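Local coordinates for protein epidermin leader peptide processing serine protease EpiP (Staphylococcus aureus subsp. aureus, PDB 3QFH) that is a subtilisin-like serine protease that probably cleaves the leader peptide from the precursor of the lantibiotic epidermin, at residues Ile90-Phe99 with Asn111-Pro119; Ala340-Leu348 with Gly360-Leu368. One frame throughout, in Å; residues are numbered along the deposited sequence.

Interaction 1 of 2, residues Ile90-Phe99 with Asn111-Pro119; sequences IDRTSNESLF and NGASYDDLP
Arg92 reaches over the short 3-10 turn of residues 113-116 and meets Asp116 end-on, one terminal nitrogen to each carboxylate oxygen. NH1 gives a nearly straight bond to OD2 of Asp116 (3.2 Å, 173° at the hydrogen), while NH2 forms the salt bridge to OD1 of Asp116 at 3.1 Å. The two flat groups are not coplanar: their planes lie 58° apart, and OD2 is met from above the carboxylate plane although it sits almost in that of the guanidinium. A bend at chi3 turns the end of the arginine down to the turn, where NH1 also makes a weak bond to Gly112 O. CB of Tyr115 lies over the centre of one guanidinium face, 4.0 Å above its plane.

Behind this polar end the aromatic rings meet. Tyr115 presents its edge to the face of Phe99 in an offset edge-to-face pair, with planes at 80° and CE2 of Tyr115 3.7 Å from CE1 of Phe99. The CZ end of the phenylalanine ring also touches Gly112, 3.6 Å from its CA. Ile90 crosses Tyr115 at about a right angle, bringing CD1 to 4.0 Å from CD1 of the tyrosine ring. The tyrosine hydroxyl itself is bonded to Gly193 O, and Met105 of helix 103-108 touches both aromatic side chains.

The contact therefore fastens together the loops before and after helix 103-108, ahead of strand 126-130. Its layers differ in chemistry: the rings of Phe99 and Tyr115 are buried, whereas the ion pair lies toward the exposed Asp116. With Arg92 itself partly exposed, solvent probably weakens the charge attraction, while two nitrogens on two oxygens limit rotation of the guanidinium.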
loop_
_atom_site.group_PDB
_atom_site.type_symbol
_atom_site.label_atom_id
_atom_site.label_comp_id
_atom_site.label_asym_id
_atom_site.label_seq_id
_atom_site.Cartn_x
_atom_site.Cartn_y
_atom_site.Cartn_z
ATOM N N ILE A 90 14.557 -5.903 21.843
ATOM C CA ILE A 90 14.605 -4.584 21.196
ATOM C C ILE A 90 15.812 -3.757 21.651
ATOM O O ILE A 90 15.790 -3.133 22.715
ATOM C CB ILE A 90 13.332 -3.782 21.467
ATOM C CG1 ILE A 90 12.125 -4.528 20.891
ATOM C CG2 ILE A 90 13.439 -2.388 20.853
ATOM C CD1 ILE A 90 10.842 -3.861 21.191
ATOM N N ASP A 91 16.845 -3.742 20.814
ATOM C CA ASP A 91 18.083 -3.041 21.118
ATOM C C ASP A 91 18.139 -1.642 20.513
ATOM O O ASP A 91 18.403 -1.480 19.321
ATOM C CB ASP A 91 19.283 -3.856 20.620
ATOM C CG ASP A 91 20.594 -3.109 20.766
ATOM O OD1 ASP A 91 20.696 -2.263 21.685
ATOM O OD2 ASP A 91 21.517 -3.364 19.953
ATOM N N ARG A 92 17.939 -0.641 21.359
ATOM C CA ARG A 92 17.995 0.747 20.947
ATOM C C ARG A 92 19.311 1.447 21.249
ATOM O O ARG A 92 19.568 2.488 20.679
ATOM C CB ARG A 92 16.910 1.530 21.670
ATOM C CG ARG A 92 15.520 1.314 21.153
ATOM C CD ARG A 92 14.541 1.628 22.265
ATOM N NE ARG A 92 14.469 0.510 23.198
ATOM C CZ ARG A 92 13.868 0.542 24.388
ATOM N NH1 ARG A 92 13.310 1.660 24.848
ATOM N NH2 ARG A 92 13.857 -0.556 25.134
ATOM N N THR A 93 20.138 0.903 22.138
ATOM C CA THR A 93 21.341 1.639 22.567
ATOM C C THR A 93 22.727 0.972 22.413
ATOM O O THR A 93 23.736 1.644 22.608
ATOM C CB THR A 93 21.175 2.074 24.042
ATOM O OG1 THR A 93 20.928 0.916 24.850
ATOM C CG2 THR A 93 20.000 3.062 24.202
ATOM N N SER A 94 22.802 -0.308 22.048
ATOM C CA SER A 94 24.118 -0.957 21.898
ATOM C C SER A 94 24.909 -0.308 20.750
ATOM O O SER A 94 24.346 0.428 19.926
ATOM C CB SER A 94 23.994 -2.458 21.606
ATOM O OG SER A 94 23.798 -2.694 20.213
ATOM N N ASN A 95 26.206 -0.605 20.703
ATOM C CA ASN A 95 27.097 -0.077 19.669
ATOM C C ASN A 95 26.739 -0.580 18.278
ATOM O O ASN A 95 27.166 0.006 17.293
ATOM C CB ASN A 95 28.569 -0.408 19.980
ATOM C CG ASN A 95 29.107 0.356 21.190
ATOM O OD1 ASN A 95 28.613 1.437 21.534
ATOM N ND2 ASN A 95 30.140 -0.199 21.833
ATOM N N GLU A 96 25.977 -1.671 18.200
ATOM C CA GLU A 96 25.508 -2.189 16.911
ATOM C C GLU A 96 24.218 -1.514 16.452
ATOM O O GLU A 96 23.872 -1.593 15.278
ATOM C CB GLU A 96 25.272 -3.710 16.975
ATOM C CG GLU A 96 26.549 -4.523 17.082
ATOM C CD GLU A 96 27.451 -4.360 15.852
ATOM O OE1 GLU A 96 26.929 -4.311 14.714
ATOM O OE2 GLU A 96 28.687 -4.307 16.025
ATOM N N SER A 97 23.521 -0.837 17.359
ATOM C CA SER A 97 22.229 -0.246 17.018
ATOM C C SER A 97 22.335 0.976 16.115
ATOM O O SER A 97 23.181 1.823 16.299
ATOM C CB SER A 97 21.434 0.126 18.280
ATOM O OG SER A 97 20.150 0.638 17.938
ATOM N N LEU A 98 21.457 1.032 15.130
ATOM C CA LEU A 98 21.357 2.176 14.235
ATOM C C LEU A 98 20.139 3.015 14.663
ATOM O O LEU A 98 19.822 4.034 14.038
ATOM C CB LEU A 98 21.139 1.700 12.788
ATOM C CG LEU A 98 22.199 0.815 12.130
ATOM C CD1 LEU A 98 21.746 0.390 10.719
ATOM C CD2 LEU A 98 23.561 1.507 12.084
ATOM N N PHE A 99 19.460 2.584 15.727
ATOM C CA PHE A 99 18.235 3.251 16.147
ATOM C C PHE A 99 18.405 4.754 16.369
ATOM O O PHE A 99 17.538 5.507 15.993
ATOM C CB PHE A 99 17.557 2.553 17.341
ATOM C CG PHE A 99 16.317 3.255 17.809
ATOM C CD1 PHE A 99 15.139 3.176 17.069
ATOM C CD2 PHE A 99 16.338 4.032 18.962
ATOM C CE1 PHE A 99 13.995 3.837 17.478
ATOM C CE2 PHE A 99 15.197 4.692 19.383
ATOM C CZ PHE A 99 14.017 4.602 18.629
ATOM N N ASN A 111 11.539 9.085 21.289
ATOM C CA ASN A 111 12.940 8.661 21.349
ATOM C C ASN A 111 13.134 7.225 21.836
ATOM O O ASN A 111 14.085 6.914 22.556
ATOM C CB ASN A 111 13.765 9.653 22.176
ATOM C CG ASN A 111 13.813 11.045 21.533
ATOM O OD1 ASN A 111 13.810 11.180 20.308
ATOM N ND2 ASN A 111 13.863 12.072 22.358
ATOM N N GLY A 112 12.226 6.344 21.432
ATOM C CA GLY A 112 12.346 4.937 21.794
ATOM C C GLY A 112 11.636 4.532 23.068
ATOM O O GLY A 112 11.548 3.335 23.358
ATOM N N ALA A 113 11.123 5.502 23.829
ATOM C CA ALA A 113 10.401 5.180 25.073
ATOM C C ALA A 113 9.148 4.328 24.842
ATOM O O ALA A 113 8.786 3.547 25.702
ATOM C CB ALA A 113 10.036 6.447 25.849
ATOM N N SER A 114 8.493 4.460 23.688
ATOM C CA SER A 114 7.286 3.679 23.456
ATOM C C SER A 114 7.554 2.158 23.330
ATOM O O SER A 114 6.631 1.348 23.548
ATOM C CB SER A 114 6.491 4.197 22.265
ATOM O OG SER A 114 7.125 3.910 21.055
ATOM N N TYR A 115 8.793 1.761 23.024
ATOM C CA TYR A 115 9.104 0.326 22.948
ATOM C C TYR A 115 9.045 -0.349 24.327
ATOM O O TYR A 115 9.037 -1.578 24.405
ATOM C CB TYR A 115 10.455 0.046 22.272
ATOM C CG TYR A 115 10.475 0.452 20.815
ATOM C CD1 TYR A 115 9.750 -0.257 19.866
ATOM C CD2 TYR A 115 11.201 1.541 20.388
ATOM C CE1 TYR A 115 9.754 0.116 18.531
ATOM C CE2 TYR A 115 11.207 1.922 19.056
ATOM C CZ TYR A 115 10.486 1.207 18.136
ATOM O OH TYR A 115 10.501 1.591 16.811
ATOM N N ASP A 116 9.012 0.426 25.411
ATOM C CA ASP A 116 8.869 -0.186 26.743
ATOM C C ASP A 116 7.397 -0.390 27.121
ATOM O O ASP A 116 7.103 -0.980 28.143
ATOM C CB ASP A 116 9.596 0.646 27.802
ATOM C CG ASP A 116 11.102 0.702 27.552
ATOM O OD1 ASP A 116 11.706 -0.371 27.323
ATOM O OD2 ASP A 116 11.681 1.811 27.580
ATOM N N ASP A 117 6.491 0.091 26.272
ATOM C CA ASP A 117 5.048 -0.014 26.487
ATOM C C ASP A 117 4.385 -0.939 25.456
ATOM O O ASP A 117 3.174 -0.894 25.280
ATOM C CB ASP A 117 4.426 1.386 26.365
ATOM C CG ASP A 117 5.048 2.394 27.342
ATOM O OD1 ASP A 117 5.274 2.013 28.502
ATOM O OD2 ASP A 117 5.298 3.557 26.955
ATOM N N LEU A 118 5.169 -1.758 24.756
ATOM C CA LEU A 118 4.604 -2.662 23.744
ATOM C C LEU A 118 3.721 -3.722 24.398
ATOM O O LEU A 118 3.946 -4.065 25.546
ATOM C CB LEU A 118 5.702 -3.377 22.964
ATOM C CG LEU A 118 6.584 -2.525 22.047
ATOM C CD1 LEU A 118 7.727 -3.368 21.500
ATOM C CD2 LEU A 118 5.770 -1.925 20.931
ATOM N N PRO A 119 2.719 -4.240 23.661
ATOM C CA PRO A 119 1.889 -5.303 24.214
ATOM C C PRO A 119 2.785 -6.493 24.554
ATOM O O PRO A 119 3.839 -6.650 23.951
ATOM C CB PRO A 119 0.941 -5.674 23.059
ATOM C CG PRO A 119 1.048 -4.586 22.075
ATOM C CD PRO A 119 2.351 -3.909 22.273
#

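Interaction 2 of 2, residues Ala340-Leu348 with Gly360-Leu368; sequences APGGSFAYL and GYMHKENIL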
loop_
_atom_site.group_PDB
_atom_site.type_symbol
_atom_site.label_atom_id
_atom_site.label_comp_id
_atom_site.label_asym_id
_atom_site.label_seq_id
_atom_site.Cartn_x
_atom_site.Cartn_y
_atom_site.Cartn_z
ATOM N N ALA A 340 2.696 10.501 8.638
ATOM C CA ALA A 340 3.826 9.910 9.358
ATOM C C ALA A 340 5.085 10.369 8.599
ATOM O O ALA A 340 4.983 10.775 7.438
ATOM C CB ALA A 340 3.716 8.396 9.401
ATOM N N PRO A 341 6.261 10.339 9.252
ATOM C CA PRO A 341 7.521 10.767 8.592
ATOM C C PRO A 341 7.897 9.942 7.362
ATOM O O PRO A 341 8.005 8.696 7.423
ATOM C CB PRO A 341 8.566 10.561 9.686
ATOM C CG PRO A 341 7.787 10.660 10.974
ATOM C CD PRO A 341 6.483 10.002 10.669
ATOM N N GLY A 342 8.048 10.629 6.236
ATOM C CA GLY A 342 8.434 9.979 5.010
ATOM C C GLY A 342 9.624 10.647 4.340
ATOM O O GLY A 342 10.105 10.158 3.343
ATOM N N GLY A 343 10.061 11.787 4.871
ATOM C CA GLY A 343 11.234 12.460 4.383
ATOM C C GLY A 343 11.019 13.676 3.524
ATOM O O GLY A 343 9.925 14.184 3.403
ATOM N N SER A 344 12.108 14.148 2.940
ATOM C CA SER A 344 12.072 15.328 2.097
ATOM C C SER A 344 13.347 15.399 1.261
ATOM O O SER A 344 14.351 14.746 1.587
ATOM C CB SER A 344 11.986 16.590 2.975
ATOM O OG SER A 344 12.107 17.779 2.199
ATOM N N PHE A 345 13.293 16.189 0.189
ATOM C CA PHE A 345 14.452 16.432 -0.664
ATOM C C PHE A 345 14.728 17.923 -0.733
ATOM O O PHE A 345 15.444 18.377 -1.628
ATOM C CB PHE A 345 14.270 15.847 -2.080
ATOM C CG PHE A 345 14.259 14.343 -2.110
ATOM C CD1 PHE A 345 15.411 13.633 -1.882
ATOM C CD2 PHE A 345 13.097 13.649 -2.363
ATOM C CE1 PHE A 345 15.403 12.230 -1.878
ATOM C CE2 PHE A 345 13.085 12.260 -2.379
ATOM C CZ PHE A 345 14.243 11.556 -2.141
ATOM N N ALA A 346 14.194 18.679 0.234
ATOM C CA ALA A 346 14.393 20.139 0.268
ATOM C C ALA A 346 15.873 20.498 0.289
ATOM O O ALA A 346 16.309 21.365 -0.429
ATOM C CB ALA A 346 13.677 20.757 1.456
ATOM N N TYR A 347 16.645 19.814 1.122
ATOM C CA TYR A 347 18.064 20.078 1.202
ATOM C C TYR A 347 18.791 19.799 -0.099
ATOM O O TYR A 347 19.654 20.572 -0.499
ATOM C CB TYR A 347 18.723 19.246 2.285
ATOM C CG TYR A 347 18.501 19.721 3.681
ATOM C CD1 TYR A 347 18.649 21.082 4.022
ATOM C CD2 TYR A 347 18.264 18.815 4.691
ATOM C CE1 TYR A 347 18.490 21.503 5.329
ATOM C CE2 TYR A 347 18.120 19.219 5.985
ATOM C CZ TYR A 347 18.228 20.547 6.306
ATOM O OH TYR A 347 18.068 20.895 7.605
ATOM N N LEU A 348 18.452 18.685 -0.732
ATOM C CA LEU A 348 19.051 18.289 -2.000
ATOM C C LEU A 348 18.795 19.353 -3.036
ATOM O O LEU A 348 19.715 19.796 -3.728
ATOM C CB LEU A 348 18.496 16.938 -2.465
ATOM C CG LEU A 348 18.888 16.461 -3.872
ATOM C CD1 LEU A 348 20.390 16.353 -3.989
ATOM C CD2 LEU A 348 18.212 15.125 -4.184
ATOM N N GLY A 360 26.195 15.862 5.331
ATOM C CA GLY A 360 25.205 15.391 6.279
ATOM C C GLY A 360 23.724 15.617 6.044
ATOM O O GLY A 360 22.904 15.091 6.803
ATOM N N TYR A 361 23.353 16.330 4.991
ATOM C CA TYR A 361 21.940 16.661 4.800
ATOM C C TYR A 361 21.040 15.450 4.473
ATOM O O TYR A 361 19.938 15.317 5.023
ATOM C CB TYR A 361 21.788 17.766 3.770
ATOM C CG TYR A 361 22.461 19.071 4.165
ATOM C CD1 TYR A 361 21.848 19.966 5.046
ATOM C CD2 TYR A 361 23.697 19.419 3.640
ATOM C CE1 TYR A 361 22.471 21.178 5.396
ATOM C CE2 TYR A 361 24.324 20.617 3.981
ATOM C CZ TYR A 361 23.708 21.489 4.858
ATOM O OH TYR A 361 24.343 22.667 5.184
ATOM N N MET A 362 21.506 14.572 3.600
ATOM C CA MET A 362 20.751 13.389 3.236
ATOM C C MET A 362 20.247 12.655 4.473
ATOM O O MET A 362 19.079 12.263 4.536
ATOM C CB MET A 362 21.614 12.442 2.400
ATOM C CG MET A 362 20.933 11.112 2.074
ATOM S SD MET A 362 21.989 9.912 1.215
ATOM C CE MET A 362 23.241 9.533 2.450
ATOM N N HIS A 363 21.138 12.504 5.454
ATOM C CA HIS A 363 20.859 11.779 6.701
ATOM C C HIS A 363 19.786 12.431 7.576
ATOM O O HIS A 363 19.093 11.752 8.331
ATOM C CB HIS A 363 22.157 11.624 7.512
ATOM C CG HIS A 363 23.283 11.018 6.723
ATOM N ND1 HIS A 363 24.091 11.766 5.889
ATOM C CD2 HIS A 363 23.719 9.740 6.627
ATOM C CE1 HIS A 363 24.984 10.971 5.325
ATOM N NE2 HIS A 363 24.775 9.738 5.754
ATOM N N LYS A 364 19.697 13.746 7.494
ATOM C CA LYS A 364 18.735 14.511 8.255
ATOM C C LYS A 364 17.316 14.481 7.672
ATOM O O LYS A 364 16.352 14.480 8.441
ATOM C CB LYS A 364 19.200 15.968 8.354
ATOM C CG LYS A 364 20.465 16.144 9.185
ATOM C CD LYS A 364 20.892 17.606 9.216
ATOM C CE LYS A 364 22.152 17.811 10.064
ATOM N NZ LYS A 364 22.647 19.222 10.004
ATOM N N GLU A 365 17.194 14.427 6.339
ATOM C CA GLU A 365 15.883 14.503 5.683
ATOM C C GLU A 365 15.384 13.215 5.004
ATOM O O GLU A 365 14.262 13.197 4.502
ATOM C CB GLU A 365 15.853 15.670 4.673
ATOM C CG GLU A 365 16.726 15.490 3.410
ATOM C CD GLU A 365 16.586 16.667 2.418
ATOM O OE1 GLU A 365 17.184 16.593 1.326
ATOM O OE2 GLU A 365 15.877 17.667 2.722
ATOM N N ASN A 366 16.207 12.169 4.940
ATOM C CA ASN A 366 15.750 10.897 4.374
ATOM C C ASN A 366 15.609 9.850 5.465
ATOM O O ASN A 366 16.141 10.001 6.564
ATOM C CB ASN A 366 16.640 10.393 3.232
ATOM C CG ASN A 366 16.459 11.194 1.921
ATOM O OD1 ASN A 366 15.680 12.155 1.840
ATOM N ND2 ASN A 366 17.159 10.767 0.886
ATOM N N ILE A 367 14.904 8.784 5.122
ATOM C CA ILE A 367 14.587 7.695 6.017
ATOM C C ILE A 367 15.550 6.514 5.856
ATOM O O ILE A 367 15.680 5.945 4.770
ATOM C CB ILE A 367 13.180 7.151 5.696
ATOM C CG1 ILE A 367 12.117 8.284 5.660
ATOM C CG2 ILE A 367 12.813 6.017 6.655
ATOM C CD1 ILE A 367 11.856 8.971 6.950
ATOM N N LEU A 368 16.176 6.127 6.957
ATOM C CA LEU A 368 17.076 5.012 6.963
ATOM C C LEU A 368 16.227 3.752 7.058
ATOM O O LEU A 368 15.404 3.624 7.960
ATOM C CB LEU A 368 18.038 5.134 8.157
ATOM C CG LEU A 368 19.034 3.990 8.381
ATOM C CD1 LEU A 368 19.946 3.758 7.166
ATOM C CD2 LEU A 368 19.850 4.273 9.613
HETATM O O HOH W 1 20.492 20.735 9.333
#
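Tyr347 and Leu348, in the first turn of helix 346-358, give their backbone N-H groups to the carboxylate of Glu365. OE2 of Glu365 accepts from Tyr347 N at 2.8 Å and nearly straight (167°), and OE1 takes the longer bond from Leu348 N at 3.2 Å; both oxygens are met on their syn sides. The glutamate gets there as an extended chain beyond CG, which chi1 of 69° places between the backbone N and the carbonyl carbon. Trp356 NE1, from the same helix, is a further donor to OE1, so this buried carboxylate is well satisfied, and the positive helix end would probably help to stabilise its charge.

A backbone bond joins the chains further back, from Ser344 N to Glu365 O at 2.8 Å. Ser344 OG accepts from Ala346 N in an ST turn just ahead of the helix, with Glu327 as the outside partner of that hydroxyl. Here the chain leaves strand 338-341, the outermost strand at one end of the parallel sheet of the subtilisin-like fold, and passes into helix 346-358; helix 361-365 and the two-stranded antiparallel hairpin follow.

Among the aromatic contacts, Tyr361 turns its edge to the face of Tyr347, planes at 53°, with its CD1 over the ring centre and 3.5 Å from CD1 of Tyr347. One water links Tyr347 OH to Lys364 NZ, accepting from the lysine at 2.7 Å.

Van der Waals contact takes over at the strand end, where Ile367 lays CG1 and CD1 against the backbone of Gly342 and Pro341, CG1 of Ile367 lying 3.6 Å from Gly342 O.

How the interactions relate
Both contacts are partly buried and lie well away from the centre of the chain, yet they hold different elements. Interaction 1, with three of its eight touching residues buried, joins loops on either side of helix 103-108, and its charged pair binds side chain to side chain near the surface. Interaction 2, with seven of thirteen buried, joins the strand end and the start of helix 346-358 to helix 361-365 and the strand after it; there a buried carboxylate is met by backbone N-H groups. Each includes an edge-to-face aromatic pair, but only the first sets one against an ion pair. The two touch where Leu98 CB comes within 4.3 Å of Leu368 CD2, and helix 103-108 packs against both.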